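Local atomic coordinates of meso-diaminopimelate dehydrogenase (Clostridium tetani, PDB entry 3WGY), a protein that catalyses, in its natural form, the reversible NADP-dependent oxidative deamination of meso-2,6-diaminopimelate and is here an engineered variant with 2-oxo-4-methylpentanoic acid bound. Residues 151-156 / 171-176; 197-202 / 223-228; 145-150 / 178-183. The protein carries 6 engineered substitutions. All coordinates share one frame; numbering follows the deposited sequence.

Contact 1 of 3, residues 151-156 / 171-176; sequences GVSLGH and QYIIPI. Engineered in segment 151-156: Leu-154 (natural residue Gln). Engineered in segment 171-176: Ile-173 (natural residue Thr). With COI (2-oxo-4-methylpentanoic acid), chain C.
Gly-151 and the engineered Ile-173 form an antiparallel hydrogen-bonded pair that joins the short edge strand 151-152 to strand 166-175 of a mixed beta sheet, directly ahead of the helix start that holds 2-oxo-4-methylpentanoic acid (COI). Ile-173 N donates to Gly-151 O over 3.0 Å with an N-H...O angle of 164°, whereas the return bond from Gly-151 N to Ile-173 O is weak at 3.4 Å. One residue on, Val-152 CG2 rests 3.7 Å from Tyr-172 CE1, while the hydroxyl of that tyrosine is engaged by His-244. Past this point the chain turns into a helix, and a side chain takes over from the backbone: Gln-171 bends at its second torsion (chi2 -91°), which carries its amide alongside Ser-153 and His-156. Gln-171 OE1 accepts a weak bond of 3.1 Å from Ser-153 N. Gln-171 NE2 lies over one face of the imidazole, 3.2 Å from His-156 CD2, with amide and ring planes 34° apart. Gln-171 is thus a second-shell residue lying behind the ligand pocket formed by residues 153-156. The engineered Leu-154 packs its CD1 3.4 Å from COI C6 at the branched end of the ligand. At the carboxylate end, COI O1 lies in the plane of the imidazole and accepts a hydrogen bond of 3.2 Å from His-156 ND1.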
loop_
_atom_site.group_PDB
_atom_site.type_symbol
_atom_site.label_atom_id
_atom_site.label_comp_id
_atom_site.label_asym_id
_atom_site.label_seq_id
_atom_site.Cartn_x
_atom_site.Cartn_y
_atom_site.Cartn_z
ATOM N N GLY B 151 -5.125 -1.787 20.623
ATOM C CA GLY B 151 -3.850 -1.546 21.251
ATOM C C GLY B 151 -4.048 -0.687 22.475
ATOM O O GLY B 151 -5.127 -0.125 22.683
ATOM N N VAL B 152 -3.012 -0.580 23.293
ATOM C CA VAL B 152 -3.081 0.186 24.511
ATOM C C VAL B 152 -2.821 1.671 24.304
ATOM O O VAL B 152 -2.087 2.074 23.400
ATOM C CB VAL B 152 -2.070 -0.350 25.536
ATOM C CG1 VAL B 152 -2.249 0.379 26.847
ATOM C CG2 VAL B 152 -2.238 -1.856 25.716
ATOM N N SER B 153 -3.463 2.483 25.137
ATOM C CA SER B 153 -3.270 3.928 25.107
ATOM C C SER B 153 -2.667 4.239 26.468
ATOM O O SER B 153 -3.384 4.405 27.451
ATOM C CB SER B 153 -4.601 4.653 24.946
ATOM O OG SER B 153 -5.273 4.210 23.783
ATOM N N LEU B 154 -1.341 4.298 26.518
ATOM C CA LEU B 154 -0.626 4.542 27.772
ATOM C C LEU B 154 -1.304 5.546 28.692
ATOM O O LEU B 154 -1.517 5.264 29.875
ATOM C CB LEU B 154 0.818 4.981 27.487
ATOM C CG LEU B 154 1.762 5.161 28.684
ATOM C CD1 LEU B 154 1.547 6.532 29.298
ATOM C CD2 LEU B 154 1.541 4.048 29.712
ATOM N N GLY B 155 -1.637 6.712 28.148
ATOM C CA GLY B 155 -2.280 7.736 28.944
ATOM C C GLY B 155 -3.492 7.189 29.665
ATOM O O GLY B 155 -3.671 7.422 30.858
ATOM N N HIS B 156 -4.322 6.451 28.935
ATOM C CA HIS B 156 -5.532 5.872 29.496
ATOM C C HIS B 156 -5.281 4.894 30.642
ATOM O O HIS B 156 -6.054 4.848 31.599
ATOM C CB HIS B 156 -6.338 5.195 28.389
ATOM C CG HIS B 156 -6.898 6.155 27.384
ATOM N ND1 HIS B 156 -6.097 6.975 26.612
ATOM C CD2 HIS B 156 -8.176 6.428 27.028
ATOM C CE1 HIS B 156 -6.860 7.708 25.823
ATOM N NE2 HIS B 156 -8.124 7.397 26.057
ATOM N N GLN B 171 -5.921 -0.318 29.511
ATOM C CA GLN B 171 -6.984 0.100 28.600
ATOM C C GLN B 171 -6.625 -0.289 27.168
ATOM O O GLN B 171 -5.447 -0.395 26.828
ATOM C CB GLN B 171 -7.186 1.629 28.668
ATOM C CG GLN B 171 -8.156 2.195 27.610
ATOM C CD GLN B 171 -7.478 2.636 26.309
ATOM O OE1 GLN B 171 -6.412 2.139 25.941
ATOM N NE2 GLN B 171 -8.114 3.567 25.600
ATOM N N TYR B 172 -7.648 -0.506 26.348
ATOM C CA TYR B 172 -7.485 -0.840 24.938
ATOM C C TYR B 172 -8.488 -0.028 24.129
ATOM O O TYR B 172 -9.640 0.124 24.538
ATOM C CB TYR B 172 -7.802 -2.312 24.658
ATOM C CG TYR B 172 -6.852 -3.315 25.255
ATOM C CD1 TYR B 172 -5.598 -3.553 24.684
ATOM C CD2 TYR B 172 -7.212 -4.041 26.389
ATOM C CE1 TYR B 172 -4.731 -4.494 25.230
ATOM C CE2 TYR B 172 -6.357 -4.978 26.942
ATOM C CZ TYR B 172 -5.121 -5.201 26.357
ATOM O OH TYR B 172 -4.288 -6.142 26.899
ATOM N N ILE B 173 -8.048 0.499 22.993
ATOM C CA ILE B 173 -8.945 1.217 22.099
ATOM C C ILE B 173 -9.176 0.151 21.042
ATOM O O ILE B 173 -8.228 -0.506 20.606
ATOM C CB ILE B 173 -8.290 2.460 21.443
ATOM C CG1 ILE B 173 -7.977 3.518 22.507
ATOM C CG2 ILE B 173 -9.242 3.051 20.409
ATOM C CD1 ILE B 173 -7.403 4.831 21.959
ATOM N N ILE B 174 -10.422 -0.049 20.644
ATOM C CA ILE B 174 -10.713 -1.078 19.660
ATOM C C ILE B 174 -11.715 -0.612 18.624
ATOM O O ILE B 174 -12.744 -0.024 18.965
ATOM C CB ILE B 174 -11.305 -2.343 20.324
ATOM C CG1 ILE B 174 -10.434 -2.797 21.497
ATOM C CG2 ILE B 174 -11.445 -3.456 19.281
ATOM C CD1 ILE B 174 -11.011 -3.997 22.242
ATOM N N PRO B 175 -11.421 -0.851 17.338
ATOM C CA PRO B 175 -12.350 -0.442 16.284
ATOM C C PRO B 175 -13.654 -1.220 16.457
ATOM O O PRO B 175 -13.638 -2.388 16.839
ATOM C CB PRO B 175 -11.609 -0.829 15.008
ATOM C CG PRO B 175 -10.174 -0.600 15.388
ATOM C CD PRO B 175 -10.108 -1.208 16.772
ATOM N N ILE B 176 -14.778 -0.569 16.189
ATOM C CA ILE B 176 -16.081 -1.209 16.307
ATOM C C ILE B 176 -16.395 -1.879 14.978
ATOM O O ILE B 176 -16.388 -1.225 13.937
ATOM C CB ILE B 176 -17.164 -0.167 16.640
ATOM C CG1 ILE B 176 -16.865 0.461 18.002
ATOM C CG2 ILE B 176 -18.542 -0.820 16.641
ATOM C CD1 ILE B 176 -17.708 1.672 18.323
HETATM C C1 COI C . -1.933 7.150 25.216
HETATM O O1 COI C . -3.040 7.061 25.781
HETATM O O2 COI C . -1.533 6.225 24.471
HETATM C C2 COI C . -1.056 8.386 25.428
HETATM O O3 COI C . -1.412 9.320 26.147
HETATM C C3 COI C . 0.291 8.387 24.705
HETATM C C4 COI C . 1.394 7.929 25.663
HETATM C C5 COI C . 2.727 7.866 24.915
HETATM C C6 COI C . 1.506 8.914 26.829
#

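Contact 2 of 3, residues 197-202 / 223-228; sequences HEMVCY and DYFADY. Engineered in segment 197-202: Met-199 (natural residue Arg).
Strand residues His-197, Met-199 and Cys-201 lie against the loop segment 223-228, whose last four residues, Phe-225 to Tyr-228, form a type I beta turn closed by a 2.7 Å bond from Tyr-228 N to Phe-225 O. The two segments are joined by packing of sulfur, methyl and aromatic groups. Met-199, an engineered residue, reaches out from the strand and fills the angle between the rings of Phe-225 and Tyr-228. A kink at its last torsion (chi3 -148°) brings the methyl CE above the centre of the Tyr-228 ring as a CH-pi contact, although its closeness in the model is doubtful. The sulfur makes two Met-aromatic contacts. Met-199 SD stands over the same face of Tyr-228, 4.5 Å from the ring centroid and 23° off the normal, and it approaches Phe-225 obliquely, with SD 3.5 Å from CD1. Nearer the backbone, Met-199 CB lies in the plane of the Phe-225 ring, beyond its edge and 4.0 Å from CD1. Cys-201 SG meets the same ring 3.6 Å from Phe-225 CE1, again obliquely, so two sulfurs border neighbouring atoms of one phenyl group. Tyr-228 is also met from the edge, where His-197 O comes within 3.2 Å of its CD2. The imidazole of His-197 leads away from the loop and uses NE2 to accept from Trp-148 N. This packing holds the loop beside the ligand site, the Tyr-224 side chain about 6 Å from the bound 2-oxo-4-methylpentanoic acid. Strand 197-205 runs between strands 166-175 and 230-234 of the mixed sheet. Helix 154-162 adds His-156, edge-to-face with both Tyr-224 and Phe-225, while Ile-218 of helix 211-219 packs on Cys-201 and Phe-225.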
loop_
_atom_site.group_PDB
_atom_site.type_symbol
_atom_site.label_atom_id
_atom_site.label_comp_id
_atom_site.label_asym_id
_atom_site.label_seq_id
_atom_site.Cartn_x
_atom_site.Cartn_y
_atom_site.Cartn_z
ATOM N N HIS B 197 -14.603 3.791 17.415
ATOM C CA HIS B 197 -13.864 2.982 18.378
ATOM C C HIS B 197 -14.526 2.895 19.746
ATOM O O HIS B 197 -15.169 3.840 20.202
ATOM C CB HIS B 197 -12.453 3.541 18.615
ATOM C CG HIS B 197 -11.648 3.760 17.370
ATOM N ND1 HIS B 197 -11.824 4.861 16.556
ATOM C CD2 HIS B 197 -10.633 3.044 16.828
ATOM C CE1 HIS B 197 -10.948 4.817 15.568
ATOM N NE2 HIS B 197 -10.216 3.725 15.708
ATOM N N GLU B 198 -14.331 1.757 20.407
ATOM C CA GLU B 198 -14.851 1.555 21.754
ATOM C C GLU B 198 -13.619 1.367 22.636
ATOM O O GLU B 198 -12.505 1.192 22.134
ATOM C CB GLU B 198 -15.734 0.305 21.829
ATOM C CG GLU B 198 -14.963 -0.998 21.882
ATOM C CD GLU B 198 -15.858 -2.214 22.087
ATOM O OE1 GLU B 198 -16.602 -2.254 23.087
ATOM O OE2 GLU B 198 -15.813 -3.138 21.249
ATOM N N MET B 199 -13.804 1.416 23.945
ATOM C CA MET B 199 -12.686 1.235 24.853
ATOM C C MET B 199 -12.993 0.165 25.886
ATOM O O MET B 199 -14.078 0.140 26.468
ATOM C CB MET B 199 -12.337 2.561 25.528
ATOM C CG MET B 199 -11.372 3.407 24.701
ATOM S SD MET B 199 -11.185 5.069 25.347
ATOM C CE MET B 199 -10.894 5.996 23.835
ATOM N N VAL B 200 -12.032 -0.728 26.087
ATOM C CA VAL B 200 -12.182 -1.822 27.032
ATOM C C VAL B 200 -11.081 -1.744 28.075
ATOM O O VAL B 200 -9.895 -1.596 27.753
ATOM C CB VAL B 200 -12.111 -3.192 26.315
ATOM C CG1 VAL B 200 -12.414 -4.330 27.303
ATOM C CG2 VAL B 200 -13.102 -3.220 25.160
ATOM N N CYS B 201 -11.481 -1.831 29.336
ATOM C CA CYS B 201 -10.524 -1.773 30.425
ATOM C C CYS B 201 -10.557 -3.065 31.217
ATOM O O CYS B 201 -11.595 -3.716 31.337
ATOM C CB CYS B 201 -10.841 -0.607 31.362
ATOM S SG CYS B 201 -10.778 1.035 30.612
ATOM N N TYR B 202 -9.399 -3.444 31.738
ATOM C CA TYR B 202 -9.283 -4.628 32.567
ATOM C C TYR B 202 -8.656 -4.083 33.834
ATOM O O TYR B 202 -7.504 -3.646 33.835
ATOM C CB TYR B 202 -8.393 -5.675 31.902
ATOM C CG TYR B 202 -9.008 -6.250 30.645
ATOM C CD1 TYR B 202 -8.941 -5.564 29.429
ATOM C CD2 TYR B 202 -9.694 -7.469 30.681
ATOM C CE1 TYR B 202 -9.541 -6.078 28.280
ATOM C CE2 TYR B 202 -10.299 -7.989 29.549
ATOM C CZ TYR B 202 -10.220 -7.292 28.351
ATOM O OH TYR B 202 -10.828 -7.812 27.235
ATOM N N ASP B 223 -12.193 13.709 28.819
ATOM C CA ASP B 223 -10.949 13.743 28.057
ATOM C C ASP B 223 -10.426 12.348 27.714
ATOM O O ASP B 223 -9.545 12.216 26.866
ATOM C CB ASP B 223 -9.854 14.514 28.815
ATOM C CG ASP B 223 -10.304 15.901 29.255
ATOM O OD1 ASP B 223 -10.851 16.648 28.417
ATOM O OD2 ASP B 223 -10.101 16.245 30.440
ATOM N N TYR B 224 -10.963 11.312 28.358
ATOM C CA TYR B 224 -10.498 9.950 28.095
ATOM C C TYR B 224 -11.547 8.943 27.639
ATOM O O TYR B 224 -11.442 8.392 26.549
ATOM C CB TYR B 224 -9.793 9.366 29.323
ATOM C CG TYR B 224 -8.508 10.058 29.712
ATOM C CD1 TYR B 224 -8.528 11.258 30.422
ATOM C CD2 TYR B 224 -7.270 9.497 29.395
ATOM C CE1 TYR B 224 -7.347 11.881 30.814
ATOM C CE2 TYR B 224 -6.083 10.113 29.780
ATOM C CZ TYR B 224 -6.129 11.303 30.493
ATOM O OH TYR B 224 -4.966 11.910 30.905
ATOM N N PHE B 225 -12.557 8.704 28.468
ATOM C CA PHE B 225 -13.583 7.715 28.144
ATOM C C PHE B 225 -14.991 8.239 27.871
ATOM O O PHE B 225 -15.756 7.606 27.144
ATOM C CB PHE B 225 -13.665 6.683 29.272
ATOM C CG PHE B 225 -12.375 5.972 29.540
ATOM C CD1 PHE B 225 -11.993 4.882 28.766
ATOM C CD2 PHE B 225 -11.533 6.400 30.558
ATOM C CE1 PHE B 225 -10.786 4.227 29.002
ATOM C CE2 PHE B 225 -10.321 5.754 30.806
ATOM C CZ PHE B 225 -9.947 4.665 30.026
ATOM N N ALA B 226 -15.330 9.377 28.466
ATOM C CA ALA B 226 -16.652 9.979 28.318
ATOM C C ALA B 226 -17.265 9.880 26.919
ATOM O O ALA B 226 -18.433 9.521 26.775
ATOM C CB ALA B 226 -16.605 11.442 28.762
ATOM N N ASP B 227 -16.481 10.187 25.891
ATOM C CA ASP B 227 -16.985 10.147 24.523
ATOM C C ASP B 227 -17.087 8.764 23.894
ATOM O O ASP B 227 -17.681 8.627 22.827
ATOM C CB ASP B 227 -16.125 11.032 23.613
ATOM C CG ASP B 227 -16.229 12.507 23.961
ATOM O OD1 ASP B 227 -17.364 13.017 24.049
ATOM O OD2 ASP B 227 -15.178 13.156 24.146
ATOM N N TYR B 228 -16.531 7.744 24.542
ATOM C CA TYR B 228 -16.559 6.389 23.980
ATOM C C TYR B 228 -17.349 5.371 24.792
ATOM O O TYR B 228 -17.455 5.492 26.008
ATOM C CB TYR B 228 -15.133 5.836 23.829
ATOM C CG TYR B 228 -14.191 6.672 22.988
ATOM C CD1 TYR B 228 -13.698 7.888 23.459
ATOM C CD2 TYR B 228 -13.769 6.229 21.729
ATOM C CE1 TYR B 228 -12.809 8.639 22.708
ATOM C CE2 TYR B 228 -12.881 6.970 20.969
ATOM C CZ TYR B 228 -12.403 8.175 21.466
ATOM O OH TYR B 228 -11.509 8.915 20.735
#

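Contact 3 of 3, residues 145-150 / 178-183; sequences HTFWGK and GALDKA
Phe-147 projects from strand 142-147 into the flank of helix 177-184 and is met on a face and at an edge, in a buried strand-on-helix packing made through carbon atoms. The short strand and helix segments run nearly antiparallel, at 150°, with their axes 10.3 Å apart at closest approach. The main bump on the helix is the CD2 methyl of Leu-180, centred over the phenyl face 3.7 Å from the ring centroid and 9° off the normal, a clear CH-pi contact. Leu-180 leaves the helix to one side of the strand, and with CD1 extended (chi2 177°) the other methyl, CD2, is the one turned onto the ring. One residue earlier, Ala-179 fills the space at the ring's edge, with CB near the ring plane and 3.7 Å from Phe-147 CE2. A turn further along the helix, Ala-183 fits the hollow between two aromatic knobs on the same side of the strand: its CB lies 3.9 Å from His-145 CD2 and, more loosely, 4.5 Å from Phe-147 CE1. Small alanines thus lie where the rings bulge, and the leucine covers the flat of the phenyl group. Strand 249-258 pairs with strand 142-147 and brings Phe-252 and Ile-254 against the helix, Phe-191 covers the two alanines, and Pro-175 at the end of strand 166-175 touches both Phe-147 and Leu-180.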
loop_
_atom_site.group_PDB
_atom_site.type_symbol
_atom_site.label_atom_id
_atom_site.label_comp_id
_atom_site.label_asym_id
_atom_site.label_seq_id
_atom_site.Cartn_x
_atom_site.Cartn_y
_atom_site.Cartn_z
ATOM N N HIS B 145 -11.033 6.520 5.939
ATOM C CA HIS B 145 -11.312 6.135 7.306
ATOM C C HIS B 145 -10.133 5.380 7.915
ATOM O O HIS B 145 -9.760 4.309 7.428
ATOM C CB HIS B 145 -12.552 5.244 7.353
ATOM C CG HIS B 145 -13.803 5.918 6.873
ATOM N ND1 HIS B 145 -14.312 7.052 7.472
ATOM C CD2 HIS B 145 -14.656 5.604 5.870
ATOM C CE1 HIS B 145 -15.426 7.407 6.859
ATOM N NE2 HIS B 145 -15.657 6.546 5.885
ATOM N N THR B 146 -9.536 5.939 8.964
ATOM C CA THR B 146 -8.440 5.262 9.634
ATOM C C THR B 146 -8.923 4.812 11.011
ATOM O O THR B 146 -9.533 5.587 11.754
ATOM C CB THR B 146 -7.199 6.164 9.828
ATOM O OG1 THR B 146 -6.768 6.679 8.564
ATOM C CG2 THR B 146 -6.059 5.359 10.425
ATOM N N PHE B 147 -8.669 3.551 11.333
ATOM C CA PHE B 147 -9.049 2.984 12.629
ATOM C C PHE B 147 -7.771 2.448 13.263
ATOM O O PHE B 147 -6.903 1.926 12.566
ATOM C CB PHE B 147 -10.035 1.827 12.460
ATOM C CG PHE B 147 -11.374 2.224 11.899
ATOM C CD1 PHE B 147 -11.503 2.627 10.582
ATOM C CD2 PHE B 147 -12.521 2.142 12.685
ATOM C CE1 PHE B 147 -12.755 2.938 10.045
ATOM C CE2 PHE B 147 -13.778 2.450 12.158
ATOM C CZ PHE B 147 -13.892 2.847 10.834
ATOM N N TRP B 148 -7.600 2.542 14.509
ATOM C CA TRP B 148 -6.411 2.016 15.151
ATOM C C TRP B 148 -6.812 0.764 15.933
ATOM O O TRP B 148 -7.452 0.844 16.982
ATOM C CB TRP B 148 -5.779 3.104 16.022
ATOM C CG TRP B 148 -5.236 4.232 15.162
ATOM C CD1 TRP B 148 -4.012 4.281 14.544
ATOM C CD2 TRP B 148 -5.942 5.411 14.738
ATOM N NE1 TRP B 148 -3.915 5.412 13.759
ATOM C CE2 TRP B 148 -5.084 6.123 13.862
ATOM C CE3 TRP B 148 -7.216 5.932 15.008
ATOM C CZ2 TRP B 148 -5.460 7.331 13.258
ATOM C CZ3 TRP B 148 -7.592 7.136 14.404
ATOM C CH2 TRP B 148 -6.713 7.821 13.538
ATOM N N GLY B 149 -6.464 -0.387 15.345
ATOM C CA GLY B 149 -6.766 -1.710 15.879
ATOM C C GLY B 149 -6.543 -1.848 17.355
ATOM O O GLY B 149 -6.030 -0.919 17.981
ATOM N N LYS B 150 -6.909 -2.996 17.924
ATOM C CA LYS B 150 -6.735 -3.181 19.363
ATOM C C LYS B 150 -5.304 -2.883 19.813
ATOM O O LYS B 150 -4.351 -3.531 19.387
ATOM C CB LYS B 150 -7.130 -4.598 19.789
ATOM C CG LYS B 150 -6.984 -4.830 21.285
ATOM C CD LYS B 150 -7.561 -6.177 21.696
ATOM C CE LYS B 150 -7.365 -6.429 23.184
ATOM N NZ LYS B 150 -8.069 -7.663 23.637
ATOM N N GLY B 178 -19.057 -2.726 13.535
ATOM C CA GLY B 178 -20.123 -2.064 12.803
ATOM C C GLY B 178 -19.605 -0.980 11.878
ATOM O O GLY B 178 -19.993 -0.914 10.713
ATOM N N ALA B 179 -18.734 -0.123 12.396
ATOM C CA ALA B 179 -18.159 0.952 11.600
ATOM C C ALA B 179 -17.248 0.399 10.504
ATOM O O ALA B 179 -17.231 0.908 9.384
ATOM C CB ALA B 179 -17.374 1.900 12.495
ATOM N N LEU B 180 -16.478 -0.635 10.825
ATOM C CA LEU B 180 -15.580 -1.215 9.833
ATOM C C LEU B 180 -16.386 -1.778 8.675
ATOM O O LEU B 180 -16.058 -1.539 7.513
ATOM C CB LEU B 180 -14.713 -2.318 10.447
ATOM C CG LEU B 180 -13.533 -1.903 11.334
ATOM C CD1 LEU B 180 -12.864 -3.158 11.886
ATOM C CD2 LEU B 180 -12.525 -1.069 10.530
ATOM N N ASP B 181 -17.447 -2.514 8.993
ATOM C CA ASP B 181 -18.294 -3.105 7.963
ATOM C C ASP B 181 -18.929 -2.025 7.096
ATOM O O ASP B 181 -18.976 -2.156 5.874
ATOM C CB ASP B 181 -19.393 -3.969 8.595
ATOM C CG ASP B 181 -18.835 -5.190 9.321
ATOM O OD1 ASP B 181 -17.596 -5.326 9.435
ATOM O OD2 ASP B 181 -19.643 -6.018 9.782
ATOM N N LYS B 182 -19.416 -0.958 7.725
ATOM C CA LYS B 182 -20.031 0.125 6.970
ATOM C C LYS B 182 -19.003 0.828 6.101
ATOM O O LYS B 182 -19.288 1.177 4.960
ATOM C CB LYS B 182 -20.713 1.121 7.910
ATOM C CG LYS B 182 -21.895 0.531 8.689
ATOM C CD LYS B 182 -22.861 -0.251 7.783
ATOM C CE LYS B 182 -22.354 -1.673 7.512
ATOM N NZ LYS B 182 -23.124 -2.396 6.465
ATOM N N ALA B 183 -17.804 1.031 6.629
ATOM C CA ALA B 183 -16.757 1.672 5.848
ATOM C C ALA B 183 -16.463 0.778 4.648
ATOM O O ALA B 183 -16.463 1.233 3.506
ATOM C CB ALA B 183 -15.499 1.853 6.690
#

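All three contacts fall within the C-terminal family region. Contacts 1 and 2 are closest, centres about 8 Å apart, and meet in the mixed sheet, where strands 166-175 and 197-205 are neighbours bonded through Tyr-172 N to Val-200 O. Contact 3 lies about 14 Å from contact 1 and 16 Å from contact 2, between the antiparallel three-stranded sheet and helix 177-184. Along the chain, contact 3 brackets contact 1, because strand 142-147 leads into 151-152 and strand 166-175 into helix 177-184; contact 2 follows. Pro-175 packs on Trp-148 and Gly-149, joining contacts 1 and 3. Ligand-binding residues 153-156 directly follow the mixed sheet's edge strand, reached from strand 142-147 of the other.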